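Local coordinates for protein eukaryotic translation initiation factor 2A (Schizosaccharomyces pombe, PDB 3WJ9) that probably directs methionyl-tRNAi to 40S ribosomal subunits in a codon-dependent manner, early in the translation of a small number of specific mRNAs, at residues S5-R10 against G16-S21; P28-I33 against V58-E63; E146-E151 against K157-K162; I285-G288 against A292-A295; V303-P308 against N343-I348. One frame throughout, in Å; residues are numbered along the deposited sequence.

Overall arrangement
The chain is the beta-propeller part of a longer initiation factor, and the five contacts are spread round its ring of antiparallel blades. Contacts 1 and 2 are neighbours, with centres about 12 Å apart; they touch where Q6 NE2 meets T62 O and where the F30 ring reaches G16. Contacts 4 and 5, centres about 13 Å apart, share one sheet, strand 292-297 lying next to strand 303-310, with T294 O and I307 N at 2.6 Å. Contact 3 stands alone: its centre is about 35 Å from that of contact 2, and it lies across the middle of the ring from contacts 4 and 5, at about 40 and 45 Å between centres.

Contact 1. Residues S5-R10 against G16-S21; sequences SQFAYR and GLVNAS
Q6 and N19 face each other as a non-hydrogen-bonded antiparallel pair, and the Q6 side chain can be followed outward along its partner. With CG anti to the backbone N (chi1 -176°) and the chain extended beyond it, Q6 CB lies 3.2 Å from N19 OD1. CG runs past the same oxygen and past V18 O, and CD still has N19 OD1 beside it and comes near L17 CB. At the tip the two amide atoms part: Q6 OE1 rests on L17 CB and CD1, while Q6 NE2 makes a weak bond of 3.0 Å to N19 OD1, the amide planes turned 62° apart. The stronger partner of NE2 is T62 O of the adjoining blade, and OE1 accepts from Y42 OH, which together fix the amide's rotation. The hairpin of strands 6-11 and 15-19 supplies two strands of the blade that closes the propeller: strand 6-11 lies between strand 15-19 and the C-terminal strand 401-406, the Velcro closure known from many propellers. Paired bonds hold F7 to V18, with V18 N to F7 O at 2.8 Å, and Y9 to G16, with Y9 N to G16 O at 2.9 Å. On the sheet face carrying F7 and Y9, V18 CB sits over the F7 ring, 3.8 Å from its centroid, and V18 CG2 approaches Y9 CE1 to 3.5 Å. The Y9 ring lies across the backbone of G16, whose N is over one ring face. On the other face, A8 CB meets L17 CD2 at 3.6 Å, with Y42 and F49 packed against both residues.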
# COMPACT_ATOMS: atom_id res chain seq x y z
N SER A 5 0.68 -18.81 -11.14
CA SER A 5 0.10 -17.48 -11.00
C SER A 5 -0.88 -17.44 -9.82
O SER A 5 -2.09 -17.38 -10.02
CB SER A 5 -0.61 -17.05 -12.29
OG SER A 5 0.21 -17.28 -13.42
N GLN A 6 -0.35 -17.47 -8.60
CA GLN A 6 -1.18 -17.62 -7.41
C GLN A 6 -1.78 -16.30 -6.94
O GLN A 6 -1.14 -15.25 -6.98
CB GLN A 6 -0.39 -18.26 -6.26
CG GLN A 6 -1.24 -18.54 -5.01
CD GLN A 6 -0.43 -19.05 -3.83
OE1 GLN A 6 -0.72 -18.73 -2.68
NE2 GLN A 6 0.59 -19.85 -4.11
N PHE A 7 -3.04 -16.37 -6.50
CA PHE A 7 -3.69 -15.26 -5.82
C PHE A 7 -4.45 -15.80 -4.61
O PHE A 7 -4.65 -17.00 -4.49
CB PHE A 7 -4.64 -14.52 -6.77
CG PHE A 7 -5.78 -15.36 -7.27
CD1 PHE A 7 -5.65 -16.08 -8.45
CD2 PHE A 7 -6.98 -15.41 -6.58
CE1 PHE A 7 -6.70 -16.85 -8.92
CE2 PHE A 7 -8.03 -16.18 -7.05
CZ PHE A 7 -7.89 -16.90 -8.23
N ALA A 8 -4.85 -14.91 -3.72
CA ALA A 8 -5.63 -15.31 -2.55
C ALA A 8 -7.04 -14.75 -2.64
O ALA A 8 -7.29 -13.78 -3.35
CB ALA A 8 -4.96 -14.83 -1.27
N TYR A 9 -7.97 -15.38 -1.93
CA TYR A 9 -9.34 -14.89 -1.87
C TYR A 9 -9.92 -15.11 -0.48
O TYR A 9 -9.57 -16.07 0.20
CB TYR A 9 -10.22 -15.57 -2.93
CG TYR A 9 -10.57 -17.00 -2.61
CD1 TYR A 9 -9.74 -18.04 -2.99
CD2 TYR A 9 -11.75 -17.32 -1.93
CE1 TYR A 9 -10.06 -19.36 -2.70
CE2 TYR A 9 -12.07 -18.63 -1.64
CZ TYR A 9 -11.23 -19.64 -2.03
OH TYR A 9 -11.55 -20.95 -1.74
N ARG A 10 -10.82 -14.22 -0.08
CA ARG A 10 -11.54 -14.38 1.17
C ARG A 10 -12.97 -13.88 1.01
O ARG A 10 -13.21 -12.68 0.91
CB ARG A 10 -10.85 -13.65 2.31
CG ARG A 10 -11.54 -13.84 3.66
CD ARG A 10 -10.84 -13.06 4.75
NE ARG A 10 -10.89 -11.62 4.52
CZ ARG A 10 -11.87 -10.83 4.95
NH1 ARG A 10 -12.88 -11.34 5.64
NH2 ARG A 10 -11.84 -9.53 4.69
N GLY A 16 -9.12 -19.01 0.73
CA GLY A 16 -8.12 -19.90 0.18
C GLY A 16 -7.12 -19.26 -0.75
O GLY A 16 -7.26 -18.10 -1.15
N LEU A 17 -6.09 -20.02 -1.10
CA LEU A 17 -5.11 -19.61 -2.09
C LEU A 17 -5.40 -20.39 -3.37
O LEU A 17 -5.84 -21.53 -3.31
CB LEU A 17 -3.69 -19.85 -1.57
CG LEU A 17 -3.47 -19.42 -0.11
CD1 LEU A 17 -2.03 -19.64 0.33
CD2 LEU A 17 -3.88 -17.97 0.10
N VAL A 18 -5.17 -19.77 -4.52
CA VAL A 18 -5.51 -20.38 -5.79
C VAL A 18 -4.37 -20.30 -6.79
O VAL A 18 -3.97 -19.20 -7.19
CB VAL A 18 -6.77 -19.73 -6.41
CG1 VAL A 18 -7.08 -20.33 -7.76
CG2 VAL A 18 -7.97 -19.86 -5.49
N ASN A 19 -3.83 -21.45 -7.19
CA ASN A 19 -2.79 -21.48 -8.21
C ASN A 19 -3.42 -21.52 -9.60
O ASN A 19 -3.86 -22.57 -10.07
CB ASN A 19 -1.88 -22.69 -7.99
CG ASN A 19 -1.02 -22.56 -6.74
OD1 ASN A 19 -0.65 -21.46 -6.35
ND2 ASN A 19 -0.71 -23.69 -6.12
N ALA A 20 -3.45 -20.36 -10.25
CA ALA A 20 -4.14 -20.20 -11.54
C ALA A 20 -3.48 -21.03 -12.64
O ALA A 20 -4.14 -21.38 -13.63
CB ALA A 20 -4.18 -18.74 -11.93
N SER A 21 -2.20 -21.32 -12.49
CA SER A 21 -1.49 -22.16 -13.44
C SER A 21 -1.86 -23.63 -13.24
O SER A 21 -1.60 -24.47 -14.11
CB SER A 21 0.02 -21.98 -13.30
OG SER A 21 0.53 -22.77 -12.23

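Contact 2. Residues P28-I33 against V58-E63; sequences PKFEAI and VINDTE
Between P28-I33 and V58-E63 the backbones keep their distance, with CA atoms 7.6 Å apart for F30 and N60 and 7.8 Å for I33 and V58, and no hydrogen bond spans them. The first segment is an irregular connection from the N-terminal hairpin to strand 37-42, and it passes over the third strand, 57-61, of a four-stranded propeller blade. Two side chains bridge the gap from each side. V58 and N60, two residues apart on their strand, both point toward the connection and meet I33 and F30 respectively. The F30 side chain, its CG anti to the backbone N (chi1 179°), brings the CD1-CE1 edge of its ring up to the N60 amide. The two planes stand 67° apart; N60 OD1 lies near the ring plane, 3.9 Å from F30 CE1, and N60 ND2 is 3.9 Å from F30 CD1. The edge of the F30 ring is thus set against the flat side of the N60 amide, an edge-on approach and not a parallel stack; ND2 also makes a weak hydrogen bond to G65 O. Y51 of strand 48-53 touches I33, V58 and N60, and so joins the two meeting points into one patch. Farther along, the backbone of K29 is hydrogen-bonded to S64, and E63 OE2 forms a salt bridge with R407 NH1, tying this corner to the C-terminal end of the chain. At the other end I33 and V58 run antiparallel alongside each other: V58 CG2 touches I33 CG1 at 3.6 Å and I33 CD1 at 3.5 Å.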
# COMPACT_ATOMS: atom_id res chain seq x y z
N PRO A 28 -1.69 -28.02 -1.54
CA PRO A 28 -2.20 -29.21 -0.85
C PRO A 28 -2.29 -29.12 0.68
O PRO A 28 -3.24 -29.64 1.26
CB PRO A 28 -1.19 -30.31 -1.24
CG PRO A 28 0.02 -29.57 -1.71
CD PRO A 28 -0.52 -28.35 -2.37
N LYS A 29 -1.32 -28.46 1.31
CA LYS A 29 -1.26 -28.44 2.77
C LYS A 29 -2.04 -27.28 3.39
O LYS A 29 -1.80 -26.92 4.54
CB LYS A 29 0.20 -28.36 3.23
CG LYS A 29 1.09 -29.47 2.70
CD LYS A 29 0.68 -30.82 3.26
CE LYS A 29 1.62 -31.91 2.77
NZ LYS A 29 1.25 -33.24 3.32
N PHE A 30 -2.99 -26.71 2.65
CA PHE A 30 -3.70 -25.54 3.14
C PHE A 30 -5.12 -25.82 3.63
O PHE A 30 -5.91 -26.48 2.95
CB PHE A 30 -3.77 -24.46 2.06
CG PHE A 30 -4.52 -23.22 2.49
CD1 PHE A 30 -3.92 -22.28 3.31
CD2 PHE A 30 -5.83 -23.02 2.09
CE1 PHE A 30 -4.61 -21.15 3.71
CE2 PHE A 30 -6.52 -21.89 2.49
CZ PHE A 30 -5.91 -20.96 3.29
N GLU A 31 -5.43 -25.29 4.81
CA GLU A 31 -6.79 -25.26 5.34
C GLU A 31 -6.88 -24.17 6.41
O GLU A 31 -5.92 -23.91 7.12
CB GLU A 31 -7.19 -26.62 5.91
CG GLU A 31 -8.54 -26.63 6.60
CD GLU A 31 -8.97 -28.00 7.06
OE1 GLU A 31 -8.97 -28.25 8.29
OE2 GLU A 31 -9.31 -28.84 6.20
N ALA A 32 -8.05 -23.53 6.50
CA ALA A 32 -8.25 -22.40 7.41
C ALA A 32 -8.56 -22.84 8.85
O ALA A 32 -8.62 -24.03 9.15
CB ALA A 32 -9.36 -21.50 6.89
N ILE A 33 -8.77 -21.86 9.73
CA ILE A 33 -9.10 -22.12 11.13
C ILE A 33 -10.60 -22.39 11.28
O ILE A 33 -11.39 -22.04 10.40
CB ILE A 33 -8.71 -20.92 12.05
CG1 ILE A 33 -7.30 -20.42 11.73
CG2 ILE A 33 -8.76 -21.31 13.52
CD1 ILE A 33 -6.91 -19.21 12.56
N VAL A 58 -3.07 -17.20 11.60
CA VAL A 58 -2.28 -18.29 11.04
C VAL A 58 -1.40 -17.84 9.87
O VAL A 58 -1.86 -17.15 8.96
CB VAL A 58 -3.19 -19.45 10.58
CG1 VAL A 58 -2.47 -20.35 9.59
CG2 VAL A 58 -3.66 -20.25 11.77
N ILE A 59 -0.14 -18.24 9.92
CA ILE A 59 0.81 -17.94 8.86
C ILE A 59 1.16 -19.21 8.07
O ILE A 59 1.65 -20.19 8.64
CB ILE A 59 2.10 -17.32 9.42
CG1 ILE A 59 1.77 -16.11 10.29
CG2 ILE A 59 3.04 -16.94 8.29
CD1 ILE A 59 2.98 -15.39 10.84
N ASN A 60 0.90 -19.19 6.77
CA ASN A 60 1.13 -20.35 5.92
C ASN A 60 2.28 -20.16 4.94
O ASN A 60 2.77 -19.05 4.75
CB ASN A 60 -0.14 -20.69 5.14
CG ASN A 60 -1.32 -20.99 6.05
OD1 ASN A 60 -2.07 -20.09 6.43
ND2 ASN A 60 -1.50 -22.26 6.38
N ASP A 61 2.71 -21.26 4.33
CA ASP A 61 3.71 -21.23 3.26
C ASP A 61 2.99 -21.23 1.91
O ASP A 61 2.27 -22.17 1.59
CB ASP A 61 4.66 -22.42 3.36
CG ASP A 61 5.64 -22.50 2.20
OD1 ASP A 61 6.01 -21.43 1.66
OD2 ASP A 61 6.02 -23.62 1.83
N THR A 62 3.20 -20.18 1.12
CA THR A 62 2.46 -20.00 -0.13
C THR A 62 2.77 -21.05 -1.19
O THR A 62 2.11 -21.10 -2.23
CB THR A 62 2.74 -18.61 -0.73
OG1 THR A 62 4.11 -18.53 -1.13
CG2 THR A 62 2.44 -17.53 0.29
N GLU A 63 3.77 -21.89 -0.94
CA GLU A 63 4.12 -22.95 -1.87
C GLU A 63 3.34 -24.22 -1.59
O GLU A 63 2.71 -24.79 -2.48
CB GLU A 63 5.63 -23.23 -1.82
CG GLU A 63 6.29 -23.21 -3.19
CD GLU A 63 6.16 -21.87 -3.88
OE1 GLU A 63 6.89 -20.93 -3.50
OE2 GLU A 63 5.30 -21.75 -4.78

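Contact 3. Residues E146-E151 against K157-K162; sequences EVHFYE and KGPIAK
The Y150 ring has P159 over one face, the CA of the proline 4.3 Å from the ring centroid and 17° off its normal, a CH-pi contact. Proline and tyrosine extend together from the sheet, which brings P159 CG to 3.7 Å from Y150 OH. The F149 ring is met differently: A161 O sits at its edge, in its plane, and the same oxygen accepts the 2.8 Å bond from F149 N. H148, on the opposite sheet face from F149, has the E146 carboxylate carbon at its ring edge, with P159 CG and K162 CG approaching obliquely. E146, extended from its backbone, lays OE2 alongside the aliphatic part of K162, from CB to CD. The ammonium bends away at the last torsion (chi4 70°), leaving K162 NZ 5.6 Å from E146 OE2, so no salt bridge forms, though at that distance the charges may still attract weakly. Near the turn, E151 OE2 and K157 NZ form a salt bridge at 3.6 Å, while I160 CD1 lies along E151 CG and the carboxylate, nearest OE1. F149 CB and A161 CB touch at 3.9 Å, and I200 and F203 pack beside them. The backbone of I160 gives only a weak bond, from its N to F149 O at 3.0 Å. With A161 O taking F149 N and I160 N turned to F149 O, I160 and A161 both face F149, a classic beta bulge in the hairpin that joins the third strand of a four-stranded propeller blade to its short outermost strand.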
# COMPACT_ATOMS: atom_id res chain seq x y z
N GLU A 146 7.47 14.12 18.05
CA GLU A 146 8.69 13.32 18.03
C GLU A 146 8.49 12.09 17.12
O GLU A 146 7.36 11.64 16.90
CB GLU A 146 9.14 13.09 19.47
CG GLU A 146 10.43 12.34 19.63
CD GLU A 146 10.83 12.21 21.07
OE1 GLU A 146 10.07 12.66 21.95
OE2 GLU A 146 11.91 11.66 21.31
N VAL A 147 9.59 11.54 16.61
CA VAL A 147 9.55 10.35 15.76
C VAL A 147 10.64 9.43 16.30
O VAL A 147 11.79 9.84 16.44
CB VAL A 147 9.75 10.58 14.25
CG1 VAL A 147 10.19 9.29 13.56
CG2 VAL A 147 8.48 11.13 13.62
N HIS A 148 10.27 8.18 16.60
CA HIS A 148 11.21 7.21 17.15
C HIS A 148 11.72 6.23 16.10
O HIS A 148 10.99 5.83 15.20
CB HIS A 148 10.56 6.43 18.30
CG HIS A 148 10.19 7.29 19.48
ND1 HIS A 148 10.57 8.61 19.58
CD2 HIS A 148 9.49 7.00 20.60
CE1 HIS A 148 10.11 9.10 20.72
NE2 HIS A 148 9.46 8.15 21.35
N PHE A 149 12.98 5.84 16.23
CA PHE A 149 13.59 4.84 15.36
C PHE A 149 14.05 3.65 16.19
O PHE A 149 14.47 3.80 17.33
CB PHE A 149 14.77 5.44 14.59
CG PHE A 149 14.38 6.50 13.61
CD1 PHE A 149 14.18 7.81 14.03
CD2 PHE A 149 14.23 6.21 12.27
CE1 PHE A 149 13.82 8.79 13.14
CE2 PHE A 149 13.87 7.19 11.37
CZ PHE A 149 13.66 8.48 11.80
N TYR A 150 13.97 2.46 15.61
CA TYR A 150 14.33 1.24 16.32
C TYR A 150 15.26 0.35 15.50
O TYR A 150 15.37 0.51 14.29
CB TYR A 150 13.07 0.44 16.68
CG TYR A 150 12.14 1.11 17.67
CD1 TYR A 150 11.31 2.15 17.28
CD2 TYR A 150 12.08 0.69 18.99
CE1 TYR A 150 10.46 2.77 18.18
CE2 TYR A 150 11.23 1.30 19.90
CZ TYR A 150 10.42 2.33 19.49
OH TYR A 150 9.58 2.94 20.38
N GLU A 151 15.93 -0.58 16.18
CA GLU A 151 16.59 -1.69 15.50
C GLU A 151 15.64 -2.88 15.51
O GLU A 151 15.22 -3.32 16.57
CB GLU A 151 17.91 -2.06 16.19
CG GLU A 151 19.10 -1.21 15.78
CD GLU A 151 20.40 -1.77 16.33
OE1 GLU A 151 21.47 -1.44 15.77
OE2 GLU A 151 20.35 -2.54 17.31
N LYS A 157 14.75 -3.16 23.51
CA LYS A 157 15.57 -2.33 24.38
C LYS A 157 15.18 -0.85 24.29
O LYS A 157 15.50 -0.06 25.18
CB LYS A 157 17.06 -2.50 24.05
CG LYS A 157 17.47 -1.97 22.68
CD LYS A 157 18.95 -2.20 22.44
CE LYS A 157 19.38 -1.71 21.07
NZ LYS A 157 20.82 -1.99 20.80
N GLY A 158 14.50 -0.48 23.21
CA GLY A 158 14.02 0.88 23.05
C GLY A 158 14.56 1.60 21.83
O GLY A 158 15.33 1.04 21.06
N PRO A 159 14.13 2.87 21.65
CA PRO A 159 14.53 3.73 20.53
C PRO A 159 16.03 3.97 20.45
O PRO A 159 16.62 4.56 21.35
CB PRO A 159 13.80 5.05 20.84
CG PRO A 159 12.63 4.64 21.66
CD PRO A 159 13.13 3.51 22.52
N ILE A 160 16.65 3.50 19.37
CA ILE A 160 18.07 3.70 19.15
C ILE A 160 18.33 5.12 18.68
O ILE A 160 19.46 5.62 18.74
CB ILE A 160 18.64 2.69 18.12
CG1 ILE A 160 20.17 2.63 18.21
CG2 ILE A 160 18.17 3.04 16.71
CD1 ILE A 160 20.80 1.70 17.21
N ALA A 161 17.27 5.78 18.22
CA ALA A 161 17.38 7.13 17.69
C ALA A 161 16.03 7.85 17.74
O ALA A 161 14.97 7.23 17.68
CB ALA A 161 17.90 7.11 16.27
N LYS A 162 16.09 9.18 17.87
CA LYS A 162 14.90 10.02 17.91
C LYS A 162 15.08 11.21 16.98
O LYS A 162 16.21 11.54 16.60
CB LYS A 162 14.62 10.49 19.34
CG LYS A 162 14.69 9.40 20.39
CD LYS A 162 14.51 9.95 21.79
CE LYS A 162 14.84 8.92 22.85
NZ LYS A 162 16.30 8.64 22.89

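Contact 4. Residues I285-G288 against A292-A295; sequences IVYG and AKTA
I285 and A295 are joined by two backbone bonds, I285 N to A295 O at 3.0 Å and A295 N to I285 O at 3.2 Å, which make them a hydrogen-bonded antiparallel pair. T294 CA adds a C-H contact to I285 O at 3.3 Å, so that carbonyl is approached by two donors from the facing strand. Toward the turn the pairing slackens: Y287 N reaches K293 O only weakly, at 3.4 Å. Beyond it, G288 takes a positive phi as the chain leaves the strand, and its O accepts from H272 NE2 of the preceding strand. The hairpin forms the two middle strands of a four-stranded propeller blade within WD repeat 2, with strand 271-276 beside the first and strand 303-310 beside the second. On the sheet face of I285 and Y287, the tyrosine ring folds across the neighbouring strand. CG lies between the backbone N and the carbonyl carbon (chi1 60°), which sets K293 O over one face of the ring and A295 N at its edge. K293 runs alongside the ring in the same direction, its CG and CD passing beside Y287 OH, before the chain bends at chi3 (-73°) and carries the ammonium away. A295 CB approaches Y287 CE1 to 4.1 Å, and I306 packs against both K293 and A295. On the other face V286 divides its two methyls: V286 CG1 meets A292 CB at 3.7 Å, and V286 CG2 meets T294 OG1, also at 3.7 Å. L315, from strand 314-317 of the next blade, touches both V286 and T294.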
# COMPACT_ATOMS: atom_id res chain seq x y z
N ILE A 285 -0.48 11.26 -13.44
CA ILE A 285 -1.48 11.96 -12.64
C ILE A 285 -2.86 11.94 -13.30
O ILE A 285 -2.99 12.25 -14.48
CB ILE A 285 -1.08 13.43 -12.39
CG1 ILE A 285 0.32 13.53 -11.77
CG2 ILE A 285 -2.11 14.13 -11.51
CD1 ILE A 285 0.80 14.94 -11.56
N VAL A 286 -3.87 11.56 -12.53
CA VAL A 286 -5.26 11.69 -12.97
C VAL A 286 -5.90 12.85 -12.23
O VAL A 286 -6.09 12.79 -11.01
CB VAL A 286 -6.06 10.40 -12.74
CG1 VAL A 286 -7.49 10.58 -13.19
CG2 VAL A 286 -5.42 9.24 -13.47
N TYR A 287 -6.25 13.91 -12.96
CA TYR A 287 -6.57 15.19 -12.34
C TYR A 287 -7.74 15.93 -12.99
O TYR A 287 -8.09 15.67 -14.14
CB TYR A 287 -5.33 16.09 -12.37
CG TYR A 287 -4.83 16.36 -13.78
CD1 TYR A 287 -4.01 15.44 -14.43
CD2 TYR A 287 -5.18 17.52 -14.45
CE1 TYR A 287 -3.56 15.68 -15.71
CE2 TYR A 287 -4.73 17.76 -15.73
CZ TYR A 287 -3.92 16.84 -16.36
OH TYR A 287 -3.46 17.07 -17.63
N GLY A 288 -8.32 16.86 -12.24
CA GLY A 288 -9.35 17.75 -12.76
C GLY A 288 -10.74 17.17 -12.73
O GLY A 288 -10.92 15.96 -12.53
N ALA A 292 -11.67 13.17 -16.61
CA ALA A 292 -10.34 13.50 -16.13
C ALA A 292 -9.27 13.24 -17.18
O ALA A 292 -9.23 12.18 -17.80
CB ALA A 292 -10.03 12.71 -14.86
N LYS A 293 -8.41 14.23 -17.38
CA LYS A 293 -7.27 14.07 -18.26
C LYS A 293 -6.16 13.36 -17.49
O LYS A 293 -6.21 13.28 -16.26
CB LYS A 293 -6.79 15.43 -18.79
CG LYS A 293 -5.80 15.32 -19.94
CD LYS A 293 -5.14 16.64 -20.28
CE LYS A 293 -6.07 17.59 -20.98
NZ LYS A 293 -5.32 18.78 -21.46
N THR A 294 -5.17 12.84 -18.20
CA THR A 294 -4.06 12.13 -17.56
C THR A 294 -2.73 12.51 -18.20
O THR A 294 -2.63 12.61 -19.43
CB THR A 294 -4.26 10.60 -17.65
OG1 THR A 294 -5.51 10.25 -17.06
CG2 THR A 294 -3.13 9.87 -16.93
N ALA A 295 -1.71 12.72 -17.38
CA ALA A 295 -0.38 13.09 -17.88
C ALA A 295 0.72 12.21 -17.30
O ALA A 295 0.77 11.98 -16.10
CB ALA A 295 -0.10 14.56 -17.57

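Contact 5. Residues V303-P308 against N343-I348; sequences VVSIIP and NNMKKI
S305 OG has the side chain of the selenomethionine M345 passing alongside it: M345 CG, SE and CE all run by the hydroxyl oxygen, with M345 CE 3.5 Å from S305 OG. None of these is a hydrogen bond; the hydroxyl meets the side chain of M345 through its carbons and its selenium. S305 presents OG by holding it anti to the backbone N (chi1 168°). The M345 side chain is bent at chi2 (51°), so that it curls back past the serine, and its terminal methyl, M345 CE, also lies 3.9 Å from S305 CB. From there the methyl continues to I307: M345 CE and I307 CD1 touch at 3.9 Å, the two side chains nearly perpendicular. The contact joins neighbouring propeller blades, the outermost strand of one and the turn before the outermost strand of the next. S305 and I307 sit on strand 303-310, which ends one blade, and M345 lies in the turn that leads from strand 335-340 to strand 346-352, the last strand of the next. N344 and M345 both have left-handed backbone conformations in this turn, and M345 points its CB toward the first segment. I296 of the first blade and I324 of the second also pack on M345, while L326 and F339 of the second blade touch I307, so residues of both sheets line the seam in which M345 and I307 meet. The backbone behind S305 is irregular: V304 and S305 both face I296, a classic beta bulge, and the chain turns a corner at V304. Past the bulge the regular pairing resumes, and I307 is again backbone-bonded to T294 of strand 292-297.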
# COMPACT_ATOMS: atom_id res chain seq x y z
N VAL A 303 6.28 16.40 -19.08
CA VAL A 303 5.31 15.49 -19.66
C VAL A 303 5.91 14.57 -20.73
O VAL A 303 6.75 14.99 -21.52
CB VAL A 303 4.11 16.25 -20.26
CG1 VAL A 303 3.59 17.28 -19.27
CG2 VAL A 303 4.51 16.92 -21.57
N VAL A 304 5.45 13.33 -20.74
CA VAL A 304 5.86 12.34 -21.73
C VAL A 304 4.63 11.98 -22.57
O VAL A 304 4.73 11.75 -23.77
CB VAL A 304 6.45 11.07 -21.07
CG1 VAL A 304 6.59 9.95 -22.07
CG2 VAL A 304 7.78 11.39 -20.41
N SER A 305 3.48 11.97 -21.91
CA SER A 305 2.23 11.57 -22.53
C SER A 305 1.05 12.35 -21.96
O SER A 305 1.01 12.64 -20.76
CB SER A 305 2.00 10.07 -22.32
OG SER A 305 0.68 9.69 -22.67
N ILE A 306 0.09 12.69 -22.81
CA ILE A 306 -1.13 13.35 -22.37
C ILE A 306 -2.35 12.55 -22.81
O ILE A 306 -2.78 12.66 -23.96
CB ILE A 306 -1.22 14.80 -22.91
CG1 ILE A 306 0.00 15.61 -22.49
CG2 ILE A 306 -2.49 15.47 -22.42
CD1 ILE A 306 0.14 15.80 -20.99
N ILE A 307 -2.89 11.74 -21.91
CA ILE A 307 -4.08 10.96 -22.20
C ILE A 307 -5.32 11.85 -22.09
O ILE A 307 -5.61 12.38 -21.02
CB ILE A 307 -4.23 9.75 -21.25
CG1 ILE A 307 -3.07 8.77 -21.46
CG2 ILE A 307 -5.56 9.05 -21.49
CD1 ILE A 307 -3.10 7.57 -20.52
N PRO A 308 -6.08 11.94 -23.18
CA PRO A 308 -7.22 12.87 -23.29
C PRO A 308 -8.37 12.60 -22.31
O PRO A 308 -8.60 11.45 -21.94
CB PRO A 308 -7.70 12.67 -24.72
CG PRO A 308 -6.49 12.18 -25.46
CD PRO A 308 -5.73 11.34 -24.48
N ASN A 343 5.39 1.67 -26.79
CA ASN A 343 4.84 1.66 -28.15
C ASN A 343 4.29 3.02 -28.62
O ASN A 343 3.50 3.07 -29.56
CB ASN A 343 3.73 0.60 -28.26
CG ASN A 343 3.55 0.09 -29.68
OD1 ASN A 343 4.06 0.68 -30.63
ND2 ASN A 343 2.77 -0.98 -29.83
N ASN A 344 4.72 4.11 -27.99
CA ASN A 344 4.16 5.46 -28.19
C ASN A 344 2.76 5.51 -27.63
O ASN A 344 1.81 5.73 -28.40
CB ASN A 344 4.10 5.88 -29.66
CG ASN A 344 5.38 5.63 -30.39
OD1 ASN A 344 5.38 4.88 -31.37
ND2 ASN A 344 6.48 6.24 -29.94
N MSE A 345 2.59 5.12 -26.37
CA MSE A 345 1.35 5.33 -25.66
C MSE A 345 0.19 4.81 -26.47
O MSE A 345 -0.89 5.43 -26.44
CB MSE A 345 1.17 6.81 -25.34
CG MSE A 345 0.60 7.01 -23.94
SE MSE A 345 1.63 5.98 -22.59
CE MSE A 345 0.65 6.61 -21.00
N LYS A 346 0.36 3.69 -27.16
CA LYS A 346 -0.76 3.04 -27.84
C LYS A 346 -1.66 2.38 -26.81
O LYS A 346 -1.19 1.92 -25.78
CB LYS A 346 -0.33 1.98 -28.85
CG LYS A 346 0.68 2.36 -29.91
CD LYS A 346 0.44 3.71 -30.56
CE LYS A 346 1.42 3.89 -31.71
NZ LYS A 346 1.41 5.27 -32.27
N LYS A 347 -2.95 2.34 -27.11
CA LYS A 347 -3.85 1.50 -26.35
C LYS A 347 -3.97 0.16 -27.06
O LYS A 347 -4.16 0.10 -28.28
CB LYS A 347 -5.22 2.16 -26.20
CG LYS A 347 -5.99 1.66 -24.99
CD LYS A 347 -7.16 2.57 -24.66
CE LYS A 347 -8.09 2.73 -25.85
NZ LYS A 347 -8.66 1.42 -26.27
N ILE A 348 -3.83 -0.92 -26.30
CA ILE A 348 -3.88 -2.27 -26.85
C ILE A 348 -5.13 -2.99 -26.37
O ILE A 348 -5.51 -4.03 -26.92
CB ILE A 348 -2.65 -3.09 -26.45
CG1 ILE A 348 -2.68 -3.40 -24.95
CG2 ILE A 348 -1.37 -2.36 -26.82
CD1 ILE A 348 -1.59 -4.34 -24.48